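Local coordinates for nuclear hormone receptor FTZ-F1 (Drosophila melanogaster, PDB 2XHS), which probably acts as a transcription factor of the nuclear receptor NR5A group, whose ligand-binding domain forms a complex with a Fushi tarazu peptide, at residues Gln42-Leu55 with Leu111-Leu125. Sequence-based numbering, arbitrary orientation.
Sequences QVEVDLFELMCKVL and LNNGQVFNLMSLGLL
From V43 opposite N113, through L47 opposite F117, to M51 opposite L122, the two segments run in the same general sense, the axes of helix 47-55 and strand 116-118 inclined at 54° to each other, with a closest approach of 9.3 Å. Ahead of the helix, the extended Q115 side chain reaches the incoming backbone, where its NE2 donates to V45 O (3.1 Å). The bond is bent, 138° at the hydrogen, and the donor is tilted from the carbonyl plane. Q115 NE2 also lies 3.9 Å from L47 CG, the two side chains passing in opposite directions. With an alanine in place of Q115, V45 O would probably lose this donor and L47 the amide beside it. Strand 116-118 pairs with strand 108-110 in the small antiparallel hairpin of the nuclear receptor ligand-binding domain, and this contact sets the hairpin and the turn after it against helix 47-67. F117, with CG anti to the backbone N (chi1 -173°), presents its ring edge to the helix: CZ lies 3.8 Å from M51 CA, while L50 CD1 approaches obliquely. Further along, L122, which also touches H96 of helix 77-102, brings CD1 to V54 CG1 (3.6 Å) and CD2 to L55 CD2 and M51 CG. Selenomethionine M51 bends at chi3, its SE 3.9 Å from S121 CB.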
loop_
_atom_site.group_PDB
_atom_site.type_symbol
_atom_site.label_atom_id
_atom_site.label_comp_id
_atom_site.label_asym_id
_atom_site.label_seq_id
_atom_site.Cartn_x
_atom_site.Cartn_y
_atom_site.Cartn_z
ATOM N N GLN A 42 -10.070 -18.089 -21.330
ATOM C CA GLN A 42 -8.695 -18.134 -21.760
ATOM C C GLN A 42 -8.105 -19.430 -21.321
ATOM O O GLN A 42 -8.207 -19.774 -20.191
ATOM C CB GLN A 42 -7.937 -16.988 -21.150
ATOM C CG GLN A 42 -8.218 -15.694 -21.809
ATOM C CD GLN A 42 -7.326 -15.485 -22.961
ATOM O OE1 GLN A 42 -6.205 -15.958 -22.964
ATOM N NE2 GLN A 42 -7.790 -14.746 -23.943
ATOM N N VAL A 43 -7.498 -20.177 -22.209
ATOM C CA VAL A 43 -6.969 -21.448 -21.794
ATOM C C VAL A 43 -5.859 -21.344 -20.774
ATOM O O VAL A 43 -5.850 -22.043 -19.798
ATOM C CB VAL A 43 -6.445 -22.178 -22.991
ATOM C CG1 VAL A 43 -6.465 -23.640 -22.748
ATOM C CG2 VAL A 43 -7.293 -21.830 -24.169
ATOM N N GLU A 44 -4.874 -20.515 -21.025
ATOM C CA GLU A 44 -3.831 -20.330 -20.050
ATOM C C GLU A 44 -3.320 -18.941 -20.156
ATOM O O GLU A 44 -3.389 -18.346 -21.206
ATOM C CB GLU A 44 -2.699 -21.303 -20.231
ATOM C CG GLU A 44 -2.913 -22.570 -19.512
ATOM C CD GLU A 44 -1.624 -23.180 -19.068
ATOM O OE1 GLU A 44 -0.602 -22.915 -19.717
ATOM O OE2 GLU A 44 -1.622 -23.944 -18.088
ATOM N N VAL A 45 -2.804 -18.435 -19.055
ATOM C CA VAL A 45 -2.347 -17.085 -18.967
ATOM C C VAL A 45 -1.051 -17.128 -18.233
ATOM O O VAL A 45 -0.765 -18.103 -17.596
ATOM C CB VAL A 45 -3.349 -16.279 -18.204
ATOM C CG1 VAL A 45 -3.060 -14.843 -18.327
ATOM C CG2 VAL A 45 -4.688 -16.528 -18.769
ATOM N N ASP A 46 -0.255 -16.080 -18.337
ATOM C CA ASP A 46 1.005 -16.054 -17.652
ATOM C C ASP A 46 0.668 -15.471 -16.344
ATOM O O ASP A 46 0.232 -14.357 -16.258
ATOM C CB ASP A 46 1.986 -15.149 -18.359
ATOM C CG ASP A 46 3.378 -15.269 -17.814
ATOM O OD1 ASP A 46 3.831 -16.378 -17.553
ATOM O OD2 ASP A 46 4.046 -14.258 -17.655
ATOM N N LEU A 47 0.831 -16.266 -15.316
ATOM C CA LEU A 47 0.479 -15.847 -13.998
ATOM C C LEU A 47 1.317 -14.710 -13.523
ATOM O O LEU A 47 0.837 -13.873 -12.814
ATOM C CB LEU A 47 0.495 -17.012 -13.041
ATOM C CG LEU A 47 -0.613 -17.993 -13.369
ATOM C CD1 LEU A 47 -0.534 -19.153 -12.471
ATOM C CD2 LEU A 47 -1.912 -17.338 -13.210
ATOM N N PHE A 48 2.583 -14.690 -13.880
ATOM C CA PHE A 48 3.411 -13.602 -13.462
ATOM C C PHE A 48 2.934 -12.345 -14.082
ATOM O O PHE A 48 2.870 -11.342 -13.455
ATOM C CB PHE A 48 4.853 -13.848 -13.806
ATOM C CG PHE A 48 5.745 -12.722 -13.441
ATOM C CD1 PHE A 48 6.230 -12.596 -12.190
ATOM C CD2 PHE A 48 6.070 -11.778 -14.352
ATOM C CE1 PHE A 48 6.995 -11.592 -11.873
ATOM C CE2 PHE A 48 6.852 -10.771 -14.018
ATOM C CZ PHE A 48 7.316 -10.680 -12.784
ATOM N N GLU A 49 2.575 -12.392 -15.336
ATOM C CA GLU A 49 2.120 -11.195 -15.984
ATOM C C GLU A 49 0.889 -10.656 -15.345
ATOM O O GLU A 49 0.707 -9.473 -15.296
ATOM C CB GLU A 49 1.765 -11.474 -17.420
ATOM C CG GLU A 49 2.900 -11.717 -18.324
ATOM C CD GLU A 49 2.592 -11.290 -19.700
ATOM O OE1 GLU A 49 1.420 -11.169 -20.019
ATOM O OE2 GLU A 49 3.511 -11.087 -20.480
ATOM N N LEU A 50 0.016 -11.542 -14.916
ATOM C CA LEU A 50 -1.238 -11.180 -14.300
ATOM C C LEU A 50 -1.026 -10.459 -13.009
ATOM O O LEU A 50 -1.652 -9.480 -12.730
ATOM C CB LEU A 50 -2.026 -12.432 -14.035
ATOM C CG LEU A 50 -3.511 -12.476 -14.346
ATOM C CD1 LEU A 50 -4.123 -13.604 -13.630
ATOM C CD2 LEU A 50 -4.177 -11.227 -13.970
HETATM N N MSE A 51 -0.090 -10.933 -12.234
HETATM C CA MSE A 51 0.170 -10.339 -10.973
HETATM C C MSE A 51 0.559 -8.929 -11.210
HETATM O O MSE A 51 0.195 -8.067 -10.480
HETATM C CB MSE A 51 1.300 -11.069 -10.297
HETATM C CG MSE A 51 1.545 -10.618 -8.925
HETATM SE SE MSE A 51 3.204 -11.105 -8.394
HETATM C CE MSE A 51 4.169 -9.767 -9.236
ATOM N N CYS A 52 1.331 -8.709 -12.247
ATOM C CA CYS A 52 1.778 -7.397 -12.639
ATOM C C CYS A 52 0.646 -6.530 -13.059
ATOM O O CYS A 52 0.692 -5.342 -12.890
ATOM C CB CYS A 52 2.805 -7.471 -13.734
ATOM S SG CYS A 52 4.395 -7.888 -13.203
ATOM N N LYS A 53 -0.349 -7.127 -13.672
ATOM C CA LYS A 53 -1.505 -6.398 -14.092
ATOM C C LYS A 53 -2.244 -5.863 -12.923
ATOM O O LYS A 53 -2.761 -4.784 -12.949
ATOM C CB LYS A 53 -2.393 -7.290 -14.917
ATOM C CG LYS A 53 -2.308 -6.975 -16.360
ATOM C CD LYS A 53 -3.260 -7.751 -17.166
ATOM C CE LYS A 53 -2.573 -8.864 -17.864
ATOM N NZ LYS A 53 -3.379 -9.328 -18.992
ATOM N N VAL A 54 -2.334 -6.676 -11.897
ATOM C CA VAL A 54 -3.002 -6.304 -10.688
ATOM C C VAL A 54 -2.273 -5.189 -10.037
ATOM O O VAL A 54 -2.853 -4.224 -9.648
ATOM C CB VAL A 54 -3.005 -7.460 -9.736
ATOM C CG1 VAL A 54 -3.610 -7.071 -8.469
ATOM C CG2 VAL A 54 -3.773 -8.554 -10.302
ATOM N N LEU A 55 -0.974 -5.324 -9.943
ATOM C CA LEU A 55 -0.141 -4.329 -9.343
ATOM C C LEU A 55 -0.212 -3.053 -10.098
ATOM O O LEU A 55 -0.210 -2.004 -9.539
ATOM C CB LEU A 55 1.282 -4.806 -9.343
ATOM C CG LEU A 55 1.620 -5.980 -8.472
ATOM C CD1 LEU A 55 2.984 -6.383 -8.763
ATOM C CD2 LEU A 55 1.511 -5.598 -7.074
ATOM N N LEU A 111 -9.052 -19.767 -10.344
ATOM C CA LEU A 111 -9.355 -18.791 -11.339
ATOM C C LEU A 111 -10.558 -18.936 -12.224
ATOM O O LEU A 111 -10.873 -18.014 -12.934
ATOM C CB LEU A 111 -8.157 -18.621 -12.215
ATOM C CG LEU A 111 -7.229 -17.550 -11.722
ATOM C CD1 LEU A 111 -6.137 -17.471 -12.691
ATOM C CD2 LEU A 111 -7.967 -16.283 -11.685
ATOM N N ASN A 112 -11.245 -20.066 -12.150
ATOM C CA ASN A 112 -12.377 -20.310 -13.023
ATOM C C ASN A 112 -11.747 -20.793 -14.306
ATOM O O ASN A 112 -12.422 -21.103 -15.287
ATOM C CB ASN A 112 -13.169 -19.027 -13.268
ATOM C CG ASN A 112 -14.031 -18.638 -12.083
ATOM O OD1 ASN A 112 -14.048 -19.323 -11.061
ATOM N ND2 ASN A 112 -14.755 -17.533 -12.216
ATOM N N ASN A 113 -10.422 -20.859 -14.265
ATOM C CA ASN A 113 -9.647 -21.377 -15.341
ATOM C C ASN A 113 -9.205 -22.703 -14.956
ATOM O O ASN A 113 -8.723 -23.424 -15.762
ATOM C CB ASN A 113 -8.386 -20.585 -15.479
ATOM C CG ASN A 113 -8.383 -19.782 -16.674
ATOM O OD1 ASN A 113 -9.416 -19.544 -17.251
ATOM N ND2 ASN A 113 -7.228 -19.356 -17.083
ATOM N N GLY A 114 -9.320 -23.012 -13.690
ATOM C CA GLY A 114 -8.735 -24.223 -13.192
ATOM C C GLY A 114 -7.300 -23.877 -12.933
ATOM O O GLY A 114 -6.493 -24.705 -12.585
ATOM N N GLN A 115 -7.002 -22.609 -13.103
ATOM C CA GLN A 115 -5.699 -22.090 -12.840
ATOM C C GLN A 115 -5.781 -21.439 -11.480
ATOM O O GLN A 115 -6.832 -21.046 -11.047
ATOM C CB GLN A 115 -5.345 -21.087 -13.914
ATOM C CG GLN A 115 -4.035 -21.342 -14.598
ATOM C CD GLN A 115 -3.852 -20.476 -15.789
ATOM O OE1 GLN A 115 -4.785 -20.197 -16.501
ATOM N NE2 GLN A 115 -2.648 -20.045 -16.015
ATOM N N VAL A 116 -4.670 -21.336 -10.790
ATOM C CA VAL A 116 -4.688 -20.803 -9.454
ATOM C C VAL A 116 -3.821 -19.573 -9.327
ATOM O O VAL A 116 -2.684 -19.600 -9.697
ATOM C CB VAL A 116 -4.217 -21.881 -8.475
ATOM C CG1 VAL A 116 -4.034 -21.330 -7.104
ATOM C CG2 VAL A 116 -5.198 -22.986 -8.443
ATOM N N PHE A 117 -4.358 -18.505 -8.761
ATOM C CA PHE A 117 -3.594 -17.291 -8.591
ATOM C C PHE A 117 -3.141 -17.121 -7.176
ATOM O O PHE A 117 -3.927 -17.165 -6.284
ATOM C CB PHE A 117 -4.411 -16.075 -8.984
ATOM C CG PHE A 117 -3.627 -14.807 -8.988
ATOM C CD1 PHE A 117 -2.742 -14.535 -9.991
ATOM C CD2 PHE A 117 -3.755 -13.896 -7.986
ATOM C CE1 PHE A 117 -2.041 -13.406 -9.984
ATOM C CE2 PHE A 117 -3.042 -12.788 -7.989
ATOM C CZ PHE A 117 -2.194 -12.538 -8.987
ATOM N N ASN A 118 -1.857 -16.895 -6.979
ATOM C CA ASN A 118 -1.325 -16.705 -5.668
ATOM C C ASN A 118 -1.485 -15.284 -5.301
ATOM O O ASN A 118 -0.725 -14.465 -5.692
ATOM C CB ASN A 118 0.142 -17.021 -5.692
ATOM C CG ASN A 118 0.750 -17.025 -4.354
ATOM O OD1 ASN A 118 0.187 -17.525 -3.428
ATOM N ND2 ASN A 118 1.908 -16.468 -4.239
ATOM N N LEU A 119 -2.520 -15.008 -4.544
ATOM C CA LEU A 119 -2.863 -13.694 -4.065
ATOM C C LEU A 119 -1.803 -13.179 -3.154
ATOM O O LEU A 119 -1.526 -12.027 -3.103
ATOM C CB LEU A 119 -4.182 -13.743 -3.331
ATOM C CG LEU A 119 -5.404 -13.964 -4.182
ATOM C CD1 LEU A 119 -6.502 -14.473 -3.349
ATOM C CD2 LEU A 119 -5.791 -12.667 -4.744
HETATM N N MSE A 120 -1.214 -14.097 -2.438
HETATM C CA MSE A 120 -0.204 -13.856 -1.460
HETATM C C MSE A 120 1.002 -13.235 -2.098
HETATM O O MSE A 120 1.704 -12.493 -1.484
HETATM C CB MSE A 120 0.135 -15.189 -0.825
HETATM C CG MSE A 120 1.129 -15.180 0.280
HETATM SE SE MSE A 120 0.650 -14.125 1.713
HETATM C CE MSE A 120 2.191 -14.405 2.717
ATOM N N SER A 121 1.210 -13.550 -3.356
ATOM C CA SER A 121 2.295 -13.021 -4.158
ATOM C C SER A 121 2.189 -11.554 -4.285
ATOM O O SER A 121 3.147 -10.855 -4.229
ATOM C CB SER A 121 2.198 -13.572 -5.545
ATOM O OG SER A 121 2.883 -14.781 -5.618
ATOM N N LEU A 122 0.977 -11.090 -4.400
ATOM C CA LEU A 122 0.711 -9.722 -4.628
ATOM C C LEU A 122 1.312 -8.945 -3.533
ATOM O O LEU A 122 1.666 -7.828 -3.712
ATOM C CB LEU A 122 -0.769 -9.512 -4.587
ATOM C CG LEU A 122 -1.370 -9.667 -5.942
ATOM C CD1 LEU A 122 -2.809 -9.448 -5.836
ATOM C CD2 LEU A 122 -0.741 -8.654 -6.815
ATOM N N GLY A 123 1.405 -9.513 -2.369
ATOM C CA GLY A 123 1.923 -8.746 -1.277
ATOM C C GLY A 123 3.357 -9.023 -1.043
ATOM O O GLY A 123 3.950 -8.458 -0.179
ATOM N N LEU A 124 3.900 -9.955 -1.785
ATOM C CA LEU A 124 5.285 -10.267 -1.641
ATOM C C LEU A 124 5.992 -9.727 -2.818
ATOM O O LEU A 124 7.179 -9.747 -2.877
ATOM C CB LEU A 124 5.494 -11.761 -1.543
ATOM C CG LEU A 124 4.829 -12.382 -0.328
ATOM C CD1 LEU A 124 4.745 -13.834 -0.471
ATOM C CD2 LEU A 124 5.582 -12.040 0.882
ATOM N N LEU A 125 5.228 -9.219 -3.756
ATOM C CA LEU A 125 5.755 -8.653 -4.956
ATOM C C LEU A 125 6.503 -9.670 -5.738
ATOM O O LEU A 125 7.439 -9.348 -6.400
ATOM C CB LEU A 125 6.674 -7.514 -4.627
ATOM C CG LEU A 125 6.111 -6.426 -3.741
ATOM C CD1 LEU A 125 6.822 -5.164 -3.990
ATOM C CD2 LEU A 125 4.699 -6.243 -4.027
#